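[4Fe-4S]-dependent U34-ARNt thiolase (Methanococcus maripaludis, PDB 6SCY) probably uses ATP and a [4Fe-4S] cluster to put sulfur on uridine 34 of tRNA. Local coordinates at residues K47-V52 with I76-L81; M65-N70 with E106-E111; V178-I183 with S242-I247. One frame throughout, in Å; residues are numbered along the deposited sequence.

Contact 1: residues K47-V52 with I76-L81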
ATOM      1  N   LYS A  47     -14.113  31.116  -0.367  1.00 56.61           N
ATOM      2  CA  LYS A  47     -15.027  32.065  -1.010  1.00 56.88           C
ATOM      3  C   LYS A  47     -15.902  32.778   0.020  1.00 63.07           C
ATOM      4  O   LYS A  47     -15.840  32.457   1.203  1.00 63.05           O
ATOM      5  CB  LYS A  47     -15.880  31.396  -2.120  1.00 58.89           C
ATOM      6  CG  LYS A  47     -16.903  30.371  -1.647  1.00 71.18           C
ATOM      7  CD  LYS A  47     -17.821  29.948  -2.787  1.00 84.15           C
ATOM      8  CE  LYS A  47     -19.056  29.234  -2.296  1.00 98.43           C
ATOM      9  NZ  LYS A  47     -19.973  28.885  -3.411  1.00108.06           N
ATOM     10  N   ASN A  48     -16.720  33.734  -0.432  1.00 60.99           N
ATOM     11  CA  ASN A  48     -17.656  34.469   0.419  1.00 61.01           C
ATOM     12  C   ASN A  48     -18.915  33.622   0.690  1.00 64.32           C
ATOM     13  O   ASN A  48     -19.164  32.638  -0.011  1.00 64.42           O
ATOM     14  CB  ASN A  48     -18.014  35.804  -0.246  1.00 63.24           C
ATOM     15  CG  ASN A  48     -18.475  36.877   0.704  1.00 94.60           C
ATOM     16  OD1 ASN A  48     -17.802  37.228   1.680  1.00 89.34           O
ATOM     17  ND2 ASN A  48     -19.635  37.439   0.416  1.00 90.29           N
ATOM     18  N   ASN A  49     -19.694  34.001   1.705  1.00 59.88           N
ATOM     19  CA  ASN A  49     -20.955  33.360   2.090  1.00 59.55           C
ATOM     20  C   ASN A  49     -20.795  31.897   2.586  1.00 62.69           C
ATOM     21  O   ASN A  49     -21.715  31.082   2.413  1.00 62.37           O
ATOM     22  CB  ASN A  49     -22.026  33.478   0.985  1.00 60.73           C
ATOM     23  CG  ASN A  49     -22.007  34.797   0.257  1.00 81.04           C
ATOM     24  OD1 ASN A  49     -22.033  35.876   0.861  1.00 73.08           O
ATOM     25  ND2 ASN A  49     -21.929  34.732  -1.062  1.00 74.84           N
ATOM     26  N   ILE A  50     -19.676  31.583   3.277  1.00 58.51           N
ATOM     27  CA  ILE A  50     -19.491  30.245   3.870  1.00 57.83           C
ATOM     28  C   ILE A  50     -18.992  30.338   5.332  1.00 60.24           C
ATOM     29  O   ILE A  50     -18.275  31.268   5.687  1.00 59.72           O
ATOM     30  CB  ILE A  50     -18.661  29.217   3.034  1.00 60.59           C
ATOM     31  CG1 ILE A  50     -17.255  29.717   2.731  1.00 60.98           C
ATOM     32  CG2 ILE A  50     -19.378  28.751   1.770  1.00 60.69           C
ATOM     33  CD1 ILE A  50     -16.303  29.014   3.499  1.00 68.65           C
ATOM     34  N   LYS A  51     -19.379  29.351   6.157  1.00 55.32           N
ATOM     35  CA  LYS A  51     -19.034  29.223   7.574  1.00 53.98           C
ATOM     36  C   LYS A  51     -18.193  27.949   7.749  1.00 56.56           C
ATOM     37  O   LYS A  51     -18.629  26.877   7.317  1.00 57.09           O
ATOM     38  CB  LYS A  51     -20.340  29.143   8.398  1.00 55.52           C
ATOM     39  CG  LYS A  51     -20.161  29.205   9.902  1.00 63.25           C
ATOM     40  CD  LYS A  51     -21.486  29.040  10.607  1.00 72.24           C
ATOM     41  CE  LYS A  51     -21.952  30.313  11.263  1.00 83.24           C
ATOM     42  NZ  LYS A  51     -23.051  30.049  12.225  1.00 86.27           N
ATOM     43  N   VAL A  52     -16.988  28.059   8.342  1.00 51.00           N
ATOM     44  CA  VAL A  52     -16.126  26.883   8.537  1.00 49.92           C
ATOM     45  C   VAL A  52     -15.839  26.622  10.003  1.00 52.38           C
ATOM     46  O   VAL A  52     -15.189  27.432  10.659  1.00 52.03           O
ATOM     47  CB  VAL A  52     -14.818  26.910   7.701  1.00 54.12           C
ATOM     48  CG1 VAL A  52     -13.931  25.707   8.012  1.00 53.82           C
ATOM     49  CG2 VAL A  52     -15.107  26.979   6.207  1.00 54.01           C
ATOM     50  N   ILE A  76     -12.275  38.275   3.951  1.00 65.20           N
ATOM     51  CA  ILE A  76     -13.567  37.891   3.351  1.00 64.73           C
ATOM     52  C   ILE A  76     -14.682  38.354   4.300  1.00 68.40           C
ATOM     53  O   ILE A  76     -14.695  37.923   5.459  1.00 68.19           O
ATOM     54  CB  ILE A  76     -13.643  36.384   2.955  1.00 67.55           C
ATOM     55  CG1 ILE A  76     -12.307  35.842   2.395  1.00 67.64           C
ATOM     56  CG2 ILE A  76     -14.760  36.136   1.970  1.00 68.44           C
ATOM     57  CD1 ILE A  76     -11.585  36.624   1.219  1.00 71.95           C
ATOM     58  N   PRO A  77     -15.548  39.308   3.863  1.00 64.30           N
ATOM     59  CA  PRO A  77     -16.526  39.897   4.798  1.00 63.98           C
ATOM     60  C   PRO A  77     -17.637  38.971   5.288  1.00 66.66           C
ATOM     61  O   PRO A  77     -17.892  38.940   6.496  1.00 66.34           O
ATOM     62  CB  PRO A  77     -17.081  41.099   4.026  1.00 65.60           C
ATOM     63  CG  PRO A  77     -16.903  40.736   2.590  1.00 69.98           C
ATOM     64  CD  PRO A  77     -15.620  39.958   2.537  1.00 65.53           C
ATOM     65  N   ASN A  78     -18.295  38.239   4.360  1.00 60.85           N
ATOM     66  CA  ASN A  78     -19.410  37.355   4.664  1.00 59.30           C
ATOM     67  C   ASN A  78     -18.990  35.911   4.827  1.00 62.21           C
ATOM     68  O   ASN A  78     -19.686  35.020   4.359  1.00 62.53           O
ATOM     69  CB  ASN A  78     -20.527  37.499   3.622  1.00 57.48           C
ATOM     70  CG  ASN A  78     -21.102  38.886   3.463  1.00 72.13           C
ATOM     71  OD1 ASN A  78     -20.713  39.851   4.142  1.00 67.96           O
ATOM     72  ND2 ASN A  78     -22.051  39.011   2.549  1.00 59.34           N
ATOM     73  N   SER A  79     -17.870  35.668   5.512  1.00 57.81           N
ATOM     74  CA  SER A  79     -17.413  34.306   5.787  1.00 57.22           C
ATOM     75  C   SER A  79     -16.974  34.157   7.232  1.00 60.86           C
ATOM     76  O   SER A  79     -16.236  35.003   7.732  1.00 61.77           O
ATOM     77  CB  SER A  79     -16.351  33.855   4.796  1.00 60.00           C
ATOM     78  OG  SER A  79     -16.987  33.248   3.683  1.00 68.15           O
ATOM     79  N   ASN A  80     -17.490  33.131   7.924  1.00 55.67           N
ATOM     80  CA  ASN A  80     -17.245  32.913   9.347  1.00 55.19           C
ATOM     81  C   ASN A  80     -16.333  31.731   9.626  1.00 59.78           C
ATOM     82  O   ASN A  80     -16.224  30.824   8.797  1.00 59.44           O
ATOM     83  CB  ASN A  80     -18.587  32.753  10.080  1.00 55.59           C
ATOM     84  CG  ASN A  80     -18.546  33.116  11.539  1.00 79.77           C
ATOM     85  OD1 ASN A  80     -18.563  32.246  12.413  1.00 71.93           O
ATOM     86  ND2 ASN A  80     -18.493  34.414  11.833  1.00 73.55           N
ATOM     87  N   LEU A  81     -15.697  31.731  10.816  1.00 57.08           N
ATOM     88  CA  LEU A  81     -14.784  30.681  11.264  1.00 56.91           C
ATOM     89  C   LEU A  81     -15.026  30.411  12.758  1.00 62.59           C
ATOM     90  O   LEU A  81     -14.870  31.309  13.585  1.00 62.56           O
ATOM     91  CB  LEU A  81     -13.329  31.117  10.986  1.00 56.49           C
ATOM     92  CG  LEU A  81     -12.249  30.048  10.947  1.00 60.26           C
ATOM     93  CD1 LEU A  81     -12.409  29.155   9.754  1.00 60.53           C
ATOM     94  CD2 LEU A  81     -10.883  30.680  10.881  1.00 61.36           C
TER
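Asn80 is bonded through its backbone on both sides of Lys51, the pattern of neighbouring parallel strands. Its N gives a hydrogen bond to Ile50 O at 3.0 Å, and its O takes one from Val52 N at 2.9 Å. The second is nearly straight at the hydrogen (165°), although the donor stands above the carbonyl plane. Upstream, where both chains are still loop, the backbone pairing fades to a weak bond from Asn49 N to Asn78 O.

Side-chain polar groups take over there. The amide of Asn48 reaches across the gap, and its OD1 accepts the backbone N-H of Asn78 (OD1 to N 2.9 Å), with the donor tilted somewhat out of the carbonyl plane. CG sits anti to the backbone N (chi1 -156°), which carries the amide over to residues 76-78, with ND2 lying 3.3 Å from Asn78 CB. With an alanine here the acceptor goes, and the Asn78 N-H would probably be left without its mate and the loop at 76-78 less firmly held. Ser79 OG has two carbonyl oxygens within reach, Lys47 O at 2.8 Å and Ile50 O at 3.1 Å; its single proton can serve either.

Apolar contact across the pair is Val52 with Leu81, which run side by side, Val52 CB 3.9 Å from Leu81 CD1; at the loop end the Ile76 CG2 methyl lies against the Asn48 amide oxygen. Lys51 and Asn80 occupy the other face of the sheet.

On the Val52 and Leu81 face lies helix 60-75, whose Tyr73 touches Ile50, Val52, Ser79 and Leu81. Beyond Val52 comes strand 164-167 with Phe164 and Ala166, and Lys51 NZ is bonded to Glu160 O. The pair joins the starting ends of the two strands of the beta-alpha-beta unit made by strand 51-55, helix 60-75 and strand 80-87.

Contact 2: residues M65-N70 with E106-E111; sequences MAYLLN and EEYGIE
The helical layer on one face of the PP-loop domain's parallel sheet is where this contact lies: helix 60-75 meets the end of helix 95-108 and the turn into strand 111-116, with Tyr67 and Tyr108 touching at the outer side and Asn70 and Ile110 nearer the sheet.

The two tyrosine rings cross obliquely, their planes 80° apart and centroids 5.6 Å apart. Tyr108 CE2 comes up to the edge of the Tyr67 ring, 3.5 Å from Tyr67 CE2, and touches CD2 of that ring as well. Tyr67 has CG anti to the backbone N (chi1 177°), which brings its CD2-CE2 edge within reach of Tyr108. The Tyr108 ring stacks on Phe104, one turn back in its own helix.

Ile110 follows Gly109, where positive phi takes the chain out of the helix. Its CD1 packs on Asn70 CB at 3.8 Å and approaches Ala66 O, while CG1 lies 3.7 Å from Asn70 ND2. The buried Asn70 thus meets Ile110 with both its CB and its amide. Phe104 and Met54 of strand 51-55 enclose the isoleucine further, and Leu81 supports Asn70 from the sheet.

Such packing of neighbouring helices on one face of a parallel sheet with strand order 3-2-1-4-5 belongs to the Rossmann-like alpha/beta architecture of the PP-loop family.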
ATOM      1  N   MET A  65      -3.209  25.444  11.138  1.00 48.14           N
ATOM      2  CA  MET A  65      -4.404  25.396  10.296  1.00 47.56           C
ATOM      3  C   MET A  65      -5.346  26.543  10.675  1.00 52.00           C
ATOM      4  O   MET A  65      -5.886  27.202   9.791  1.00 52.27           O
ATOM      5  CB  MET A  65      -5.124  24.045  10.459  1.00 49.73           C
ATOM      6  CG  MET A  65      -6.392  23.927   9.642  1.00 52.92           C
ATOM      7  SD  MET A  65      -7.491  22.620  10.202  1.00 56.91           S
ATOM      8  CE  MET A  65      -8.050  23.310  11.714  1.00 53.55           C
ATOM      9  N   ALA A  66      -5.528  26.784  11.982  1.00 48.88           N
ATOM     10  CA  ALA A  66      -6.393  27.848  12.494  1.00 49.06           C
ATOM     11  C   ALA A  66      -5.884  29.235  12.089  1.00 54.78           C
ATOM     12  O   ALA A  66      -6.701  30.097  11.759  1.00 54.35           O
ATOM     13  CB  ALA A  66      -6.522  27.751  14.006  1.00 49.48           C
ATOM     14  N   TYR A  67      -4.539  29.435  12.085  1.00 51.89           N
ATOM     15  CA  TYR A  67      -3.911  30.702  11.707  1.00 51.76           C
ATOM     16  C   TYR A  67      -4.064  30.971  10.212  1.00 54.31           C
ATOM     17  O   TYR A  67      -4.370  32.107   9.835  1.00 55.21           O
ATOM     18  CB  TYR A  67      -2.427  30.734  12.108  1.00 53.55           C
ATOM     19  CG  TYR A  67      -1.696  31.994  11.685  1.00 56.57           C
ATOM     20  CD1 TYR A  67      -1.111  32.095  10.424  1.00 58.92           C
ATOM     21  CD2 TYR A  67      -1.559  33.071  12.554  1.00 57.78           C
ATOM     22  CE1 TYR A  67      -0.437  33.250  10.029  1.00 60.25           C
ATOM     23  CE2 TYR A  67      -0.869  34.223  12.178  1.00 59.19           C
ATOM     24  CZ  TYR A  67      -0.311  34.310  10.913  1.00 69.24           C
ATOM     25  OH  TYR A  67       0.373  35.445  10.537  1.00 73.83           O
ATOM     26  N   LEU A  68      -3.785  29.953   9.362  1.00 46.83           N
ATOM     27  CA  LEU A  68      -3.876  30.081   7.909  1.00 44.08           C
ATOM     28  C   LEU A  68      -5.311  30.408   7.503  1.00 44.20           C
ATOM     29  O   LEU A  68      -5.536  31.469   6.925  1.00 43.17           O
ATOM     30  CB  LEU A  68      -3.318  28.837   7.176  1.00 43.71           C
ATOM     31  CG  LEU A  68      -1.815  28.516   7.358  1.00 47.77           C
ATOM     32  CD1 LEU A  68      -1.474  27.139   6.800  1.00 47.50           C
ATOM     33  CD2 LEU A  68      -0.913  29.585   6.733  1.00 48.59           C
ATOM     34  N   LEU A  69      -6.285  29.570   7.912  1.00 40.06           N
ATOM     35  CA  LEU A  69      -7.711  29.769   7.643  1.00 40.41           C
ATOM     36  C   LEU A  69      -8.184  31.150   8.077  1.00 46.72           C
ATOM     37  O   LEU A  69      -8.915  31.794   7.327  1.00 46.09           O
ATOM     38  CB  LEU A  69      -8.571  28.693   8.322  1.00 40.52           C
ATOM     39  CG  LEU A  69      -8.615  27.307   7.689  1.00 45.20           C
ATOM     40  CD1 LEU A  69      -9.237  26.311   8.631  1.00 44.91           C
ATOM     41  CD2 LEU A  69      -9.395  27.314   6.402  1.00 49.52           C
ATOM     42  N   ASN A  70      -7.743  31.619   9.261  1.00 45.72           N
ATOM     43  CA  ASN A  70      -8.106  32.949   9.771  1.00 46.71           C
ATOM     44  C   ASN A  70      -7.583  34.076   8.886  1.00 51.43           C
ATOM     45  O   ASN A  70      -8.323  35.020   8.638  1.00 51.41           O
ATOM     46  CB  ASN A  70      -7.692  33.141  11.234  1.00 49.38           C
ATOM     47  CG  ASN A  70      -7.958  34.527  11.762  1.00 73.14           C
ATOM     48  OD1 ASN A  70      -7.047  35.348  11.864  1.00 67.32           O
ATOM     49  ND2 ASN A  70      -9.210  34.825  12.088  1.00 65.97           N
ATOM     50  N   GLU A 106      -8.471  33.721  21.497  1.00 73.85           N
ATOM     51  CA  GLU A 106      -8.641  35.014  22.152  1.00 74.07           C
ATOM     52  C   GLU A 106      -7.723  36.046  21.473  1.00 78.50           C
ATOM     53  O   GLU A 106      -8.203  37.097  21.029  1.00 78.03           O
ATOM     54  CB  GLU A 106      -8.322  34.911  23.656  1.00 75.43           C
ATOM     55  CG  GLU A 106      -9.334  34.122  24.469  1.00 85.45           C
ATOM     56  CD  GLU A 106      -8.999  33.911  25.936  1.00110.16           C
ATOM     57  OE1 GLU A 106      -7.799  33.937  26.307  1.00 97.55           O
ATOM     58  OE2 GLU A 106      -9.952  33.694  26.716  1.00112.95           O
ATOM     59  N   GLU A 107      -6.415  35.714  21.355  1.00 75.29           N
ATOM     60  CA  GLU A 107      -5.383  36.559  20.748  1.00 75.35           C
ATOM     61  C   GLU A 107      -5.618  36.853  19.253  1.00 79.42           C
ATOM     62  O   GLU A 107      -5.201  37.911  18.772  1.00 79.28           O
ATOM     63  CB  GLU A 107      -3.999  35.928  20.953  1.00 76.87           C
ATOM     64  CG  GLU A 107      -2.876  36.950  21.046  1.00 89.91           C
ATOM     65  CD  GLU A 107      -1.470  36.381  21.097  1.00119.45           C
ATOM     66  OE1 GLU A 107      -0.655  36.741  20.215  1.00116.25           O
ATOM     67  OE2 GLU A 107      -1.177  35.588  22.021  1.00118.01           O
ATOM     68  N   TYR A 108      -6.284  35.930  18.529  1.00 75.29           N
ATOM     69  CA  TYR A 108      -6.529  36.071  17.096  1.00 74.50           C
ATOM     70  C   TYR A 108      -7.991  36.397  16.728  1.00 79.37           C
ATOM     71  O   TYR A 108      -8.274  36.702  15.567  1.00 78.90           O
ATOM     72  CB  TYR A 108      -6.011  34.835  16.352  1.00 74.63           C
ATOM     73  CG  TYR A 108      -4.500  34.815  16.259  1.00 75.13           C
ATOM     74  CD1 TYR A 108      -3.726  34.283  17.285  1.00 77.11           C
ATOM     75  CD2 TYR A 108      -3.841  35.373  15.168  1.00 75.42           C
ATOM     76  CE1 TYR A 108      -2.332  34.280  17.216  1.00 77.89           C
ATOM     77  CE2 TYR A 108      -2.449  35.379  15.089  1.00 76.07           C
ATOM     78  CZ  TYR A 108      -1.697  34.824  16.113  1.00 82.73           C
ATOM     79  OH  TYR A 108      -0.324  34.817  16.049  1.00 82.22           O
ATOM     80  N   GLY A 109      -8.880  36.388  17.717  1.00 77.03           N
ATOM     81  CA  GLY A 109     -10.288  36.722  17.539  1.00 77.44           C
ATOM     82  C   GLY A 109     -11.116  35.695  16.795  1.00 82.79           C
ATOM     83  O   GLY A 109     -11.883  36.063  15.901  1.00 83.13           O
ATOM     84  N   ILE A 110     -10.983  34.407  17.167  1.00 79.25           N
ATOM     85  CA  ILE A 110     -11.749  33.298  16.584  1.00 79.26           C
ATOM     86  C   ILE A 110     -12.772  32.815  17.622  1.00 83.68           C
ATOM     87  O   ILE A 110     -12.395  32.539  18.763  1.00 83.59           O
ATOM     88  CB  ILE A 110     -10.815  32.152  16.088  1.00 82.53           C
ATOM     89  CG1 ILE A 110      -9.911  32.628  14.925  1.00 82.75           C
ATOM     90  CG2 ILE A 110     -11.627  30.905  15.683  1.00 83.56           C
ATOM     91  CD1 ILE A 110      -8.589  31.862  14.749  1.00 85.09           C
ATOM     92  N   GLU A 111     -14.057  32.728  17.230  1.00 80.50           N
ATOM     93  CA  GLU A 111     -15.142  32.299  18.116  1.00 80.78           C
ATOM     94  C   GLU A 111     -14.987  30.823  18.457  1.00 84.61           C
ATOM     95  O   GLU A 111     -15.140  29.973  17.588  1.00 83.97           O
ATOM     96  CB  GLU A 111     -16.528  32.588  17.504  1.00 82.58           C
ATOM     97  CG  GLU A 111     -16.783  34.053  17.161  1.00 98.93           C
ATOM     98  CD  GLU A 111     -16.371  34.491  15.763  1.00134.13           C
ATOM     99  OE1 GLU A 111     -16.687  33.771  14.784  1.00139.30           O
ATOM    100  OE2 GLU A 111     -15.739  35.566  15.648  1.00132.27           O
TER

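Contact 3: residues V178-I183 with S242-I247; sequences VMMNYI and SEVSDI
Helices 178-183 and 242-247 cross steeply, their N-to-C directions 107° apart and their axes 10.1 Å from each other at closest approach. The nearest alpha carbons are those of Met180 and Val244, 6.8 Å apart, so the valine stands where the backbones come closest.

Val244 uses both methyl groups. CG1 lies over the root of Met179, 3.8 Å from its CB. CG2 reaches Met180 CG at 3.8 Å and Ile183 CD1 at 3.9 Å. Three residues of the facing helix therefore touch this one short side chain. Ile183 and Val244 slide past each other in opposite directions, whereas the two methionines meet the valine obliquely.

Met179 makes a second contact through its far end. CG is anti to the backbone N (chi1 -158°), but the chain then bends at chi2 (73°) and again at chi3, and the terminal CE is delivered to Ile247 CG2, 3.8 Å away. These two side chains cross at about a right angle. The interface within this pair is wholly apolar; Ser245 OG bonds within its own helix to Ser242 O.

Elsewhere on helix 239-254, Leu251 packs on Met179, and Phe240, before the segment, on Met180 and Ile183. Another protein chain packs apolar side chains on Met179, Ile183 and Ile247 and is hydrogen-bonded to Ile183 O and Glu243 OE1, so the helix pair is part of the interface between chains. The arrangement is a largely buried apolar helix-helix crossing, where helix 171-184 of the PP-loop domain meets helix 239-254, which follows cluster ligand Cys233.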
ATOM      1  N   VAL A 178      -2.960   5.744   5.343  1.00 44.69           N
ATOM      2  CA  VAL A 178      -3.086   5.069   4.052  1.00 43.59           C
ATOM      3  C   VAL A 178      -2.276   3.777   4.129  1.00 49.36           C
ATOM      4  O   VAL A 178      -2.820   2.707   3.866  1.00 49.14           O
ATOM      5  CB  VAL A 178      -2.648   5.992   2.880  1.00 46.24           C
ATOM      6  CG1 VAL A 178      -2.391   5.199   1.610  1.00 46.21           C
ATOM      7  CG2 VAL A 178      -3.678   7.083   2.618  1.00 45.70           C
ATOM      8  N   MET A 179      -1.004   3.880   4.560  1.00 47.39           N
ATOM      9  CA  MET A 179      -0.082   2.756   4.722  1.00 47.90           C
ATOM     10  C   MET A 179      -0.612   1.739   5.730  1.00 54.12           C
ATOM     11  O   MET A 179      -0.454   0.544   5.501  1.00 54.65           O
ATOM     12  CB  MET A 179       1.318   3.252   5.120  1.00 50.14           C
ATOM     13  CG  MET A 179       2.435   2.274   4.801  1.00 53.75           C
ATOM     14  SD  MET A 179       2.845   2.148   3.032  1.00 57.81           S
ATOM     15  CE  MET A 179       4.554   1.778   3.151  1.00 54.62           C
ATOM     16  N   MET A 180      -1.251   2.206   6.828  1.00 51.82           N
ATOM     17  CA  MET A 180      -1.845   1.341   7.855  1.00 52.61           C
ATOM     18  C   MET A 180      -2.972   0.513   7.230  1.00 57.17           C
ATOM     19  O   MET A 180      -2.998  -0.704   7.402  1.00 56.10           O
ATOM     20  CB  MET A 180      -2.369   2.166   9.049  1.00 55.29           C
ATOM     21  CG  MET A 180      -1.296   2.541  10.051  1.00 59.54           C
ATOM     22  SD  MET A 180      -1.862   3.638  11.390  1.00 64.51           S
ATOM     23  CE  MET A 180      -2.650   2.478  12.465  1.00 61.45           C
ATOM     24  N   ASN A 181      -3.853   1.179   6.447  1.00 54.70           N
ATOM     25  CA  ASN A 181      -4.981   0.580   5.724  1.00 54.95           C
ATOM     26  C   ASN A 181      -4.476  -0.431   4.677  1.00 58.47           C
ATOM     27  O   ASN A 181      -5.164  -1.409   4.385  1.00 59.08           O
ATOM     28  CB  ASN A 181      -5.836   1.689   5.080  1.00 58.02           C
ATOM     29  CG  ASN A 181      -6.911   1.226   4.121  1.00 90.08           C
ATOM     30  OD1 ASN A 181      -6.708   1.169   2.904  1.00 86.02           O
ATOM     31  ND2 ASN A 181      -8.085   0.896   4.644  1.00 83.21           N
ATOM     32  N   TYR A 182      -3.267  -0.197   4.134  1.00 53.02           N
ATOM     33  CA  TYR A 182      -2.612  -1.063   3.157  1.00 51.30           C
ATOM     34  C   TYR A 182      -2.066  -2.316   3.856  1.00 55.29           C
ATOM     35  O   TYR A 182      -2.384  -3.423   3.422  1.00 53.63           O
ATOM     36  CB  TYR A 182      -1.471  -0.303   2.444  1.00 51.30           C
ATOM     37  CG  TYR A 182      -1.862   0.657   1.333  1.00 51.68           C
ATOM     38  CD1 TYR A 182      -3.169   0.709   0.850  1.00 52.81           C
ATOM     39  CD2 TYR A 182      -0.918   1.480   0.737  1.00 52.73           C
ATOM     40  CE1 TYR A 182      -3.523   1.568  -0.191  1.00 52.22           C
ATOM     41  CE2 TYR A 182      -1.253   2.325  -0.319  1.00 53.69           C
ATOM     42  CZ  TYR A 182      -2.557   2.370  -0.776  1.00 59.49           C
ATOM     43  OH  TYR A 182      -2.870   3.210  -1.816  1.00 59.75           O
ATOM     44  N   ILE A 183      -1.266  -2.139   4.946  1.00 53.95           N
ATOM     45  CA  ILE A 183      -0.649  -3.225   5.736  1.00 54.80           C
ATOM     46  C   ILE A 183      -1.724  -4.123   6.395  1.00 64.82           C
ATOM     47  O   ILE A 183      -1.552  -5.344   6.439  1.00 64.24           O
ATOM     48  CB  ILE A 183       0.417  -2.698   6.758  1.00 56.65           C
ATOM     49  CG1 ILE A 183       1.556  -1.941   6.046  1.00 55.84           C
ATOM     50  CG2 ILE A 183       0.998  -3.837   7.612  1.00 56.83           C
ATOM     51  CD1 ILE A 183       2.258  -0.906   6.873  1.00 56.76           C
ATOM     52  N   SER A 242       3.357   4.462  15.232  1.00 78.36           N
ATOM     53  CA  SER A 242       4.738   4.895  15.459  1.00 77.45           C
ATOM     54  C   SER A 242       5.734   4.026  14.661  1.00 81.04           C
ATOM     55  O   SER A 242       6.826   4.496  14.337  1.00 80.84           O
ATOM     56  CB  SER A 242       5.077   4.901  16.948  1.00 80.38           C
ATOM     57  OG  SER A 242       5.011   3.607  17.521  1.00 88.13           O
ATOM     58  N   GLU A 243       5.342   2.773  14.319  1.00 76.77           N
ATOM     59  CA  GLU A 243       6.150   1.855  13.509  1.00 75.73           C
ATOM     60  C   GLU A 243       5.991   2.241  12.037  1.00 77.10           C
ATOM     61  O   GLU A 243       6.992   2.321  11.322  1.00 76.85           O
ATOM     62  CB  GLU A 243       5.722   0.393  13.740  1.00 77.19           C
ATOM     63  CG  GLU A 243       6.745  -0.630  13.259  1.00 87.35           C
ATOM     64  CD  GLU A 243       6.268  -2.065  13.133  1.00102.26           C
ATOM     65  OE1 GLU A 243       5.702  -2.604  14.113  1.00 94.82           O
ATOM     66  OE2 GLU A 243       6.482  -2.661  12.052  1.00 90.34           O
ATOM     67  N   VAL A 244       4.727   2.496  11.603  1.00 71.79           N
ATOM     68  CA  VAL A 244       4.349   2.908  10.242  1.00 70.78           C
ATOM     69  C   VAL A 244       4.964   4.264   9.895  1.00 74.06           C
ATOM     70  O   VAL A 244       5.446   4.433   8.776  1.00 73.56           O
ATOM     71  CB  VAL A 244       2.814   2.865  10.021  1.00 74.52           C
ATOM     72  CG1 VAL A 244       2.391   3.635   8.772  1.00 73.98           C
ATOM     73  CG2 VAL A 244       2.318   1.430   9.947  1.00 74.15           C
ATOM     74  N   SER A 245       4.980   5.211  10.867  1.00 70.43           N
ATOM     75  CA  SER A 245       5.566   6.544  10.690  1.00 70.20           C
ATOM     76  C   SER A 245       7.047   6.432  10.360  1.00 72.85           C
ATOM     77  O   SER A 245       7.525   7.138   9.473  1.00 71.88           O
ATOM     78  CB  SER A 245       5.353   7.414  11.925  1.00 74.35           C
ATOM     79  OG  SER A 245       6.068   6.921  13.046  1.00 85.72           O
ATOM     80  N   ASP A 246       7.746   5.489  11.024  1.00 68.78           N
ATOM     81  CA  ASP A 246       9.156   5.204  10.809  1.00 68.46           C
ATOM     82  C   ASP A 246       9.382   4.633   9.412  1.00 70.51           C
ATOM     83  O   ASP A 246      10.396   4.954   8.784  1.00 70.47           O
ATOM     84  CB  ASP A 246       9.689   4.261  11.899  1.00 71.15           C
ATOM     85  CG  ASP A 246      10.208   4.965  13.147  1.00 89.27           C
ATOM     86  OD1 ASP A 246      11.365   4.689  13.550  1.00 90.98           O
ATOM     87  OD2 ASP A 246       9.455   5.788  13.725  1.00 97.62           O
ATOM     88  N   ILE A 247       8.419   3.831   8.908  1.00 65.12           N
ATOM     89  CA  ILE A 247       8.464   3.244   7.566  1.00 64.28           C
ATOM     90  C   ILE A 247       8.372   4.375   6.522  1.00 69.20           C
ATOM     91  O   ILE A 247       9.241   4.473   5.651  1.00 68.68           O
ATOM     92  CB  ILE A 247       7.367   2.147   7.379  1.00 66.67           C
ATOM     93  CG1 ILE A 247       7.638   0.918   8.272  1.00 66.45           C
ATOM     94  CG2 ILE A 247       7.202   1.739   5.906  1.00 67.08           C
ATOM     95  CD1 ILE A 247       6.416   0.089   8.639  1.00 69.50           C
TER

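In the fold
Contacts 1 and 2 are neighbours that share the beta-alpha-beta unit 51-87, contact 2 adding the next helix; their centres are 13 Å apart. Leu81 belongs to the strand pair of 47-52 with 76-81, yet its CD2 packs 3.7 Å from Asn70 N of contact 2, joining sheet to helix layer. Both lie near Leu56 of the predicted ATP site: Ala66's side chain is about 4 Å from that of Leu56, and Leu81's about 7 Å. Contact 3 is across the chain's centre, its own centre 36 Å from that of contact 1 and 32 Å from that of contact 2. It is the one toward the iron-sulfur cluster, which lies about 11 Å from the side chain of Met180.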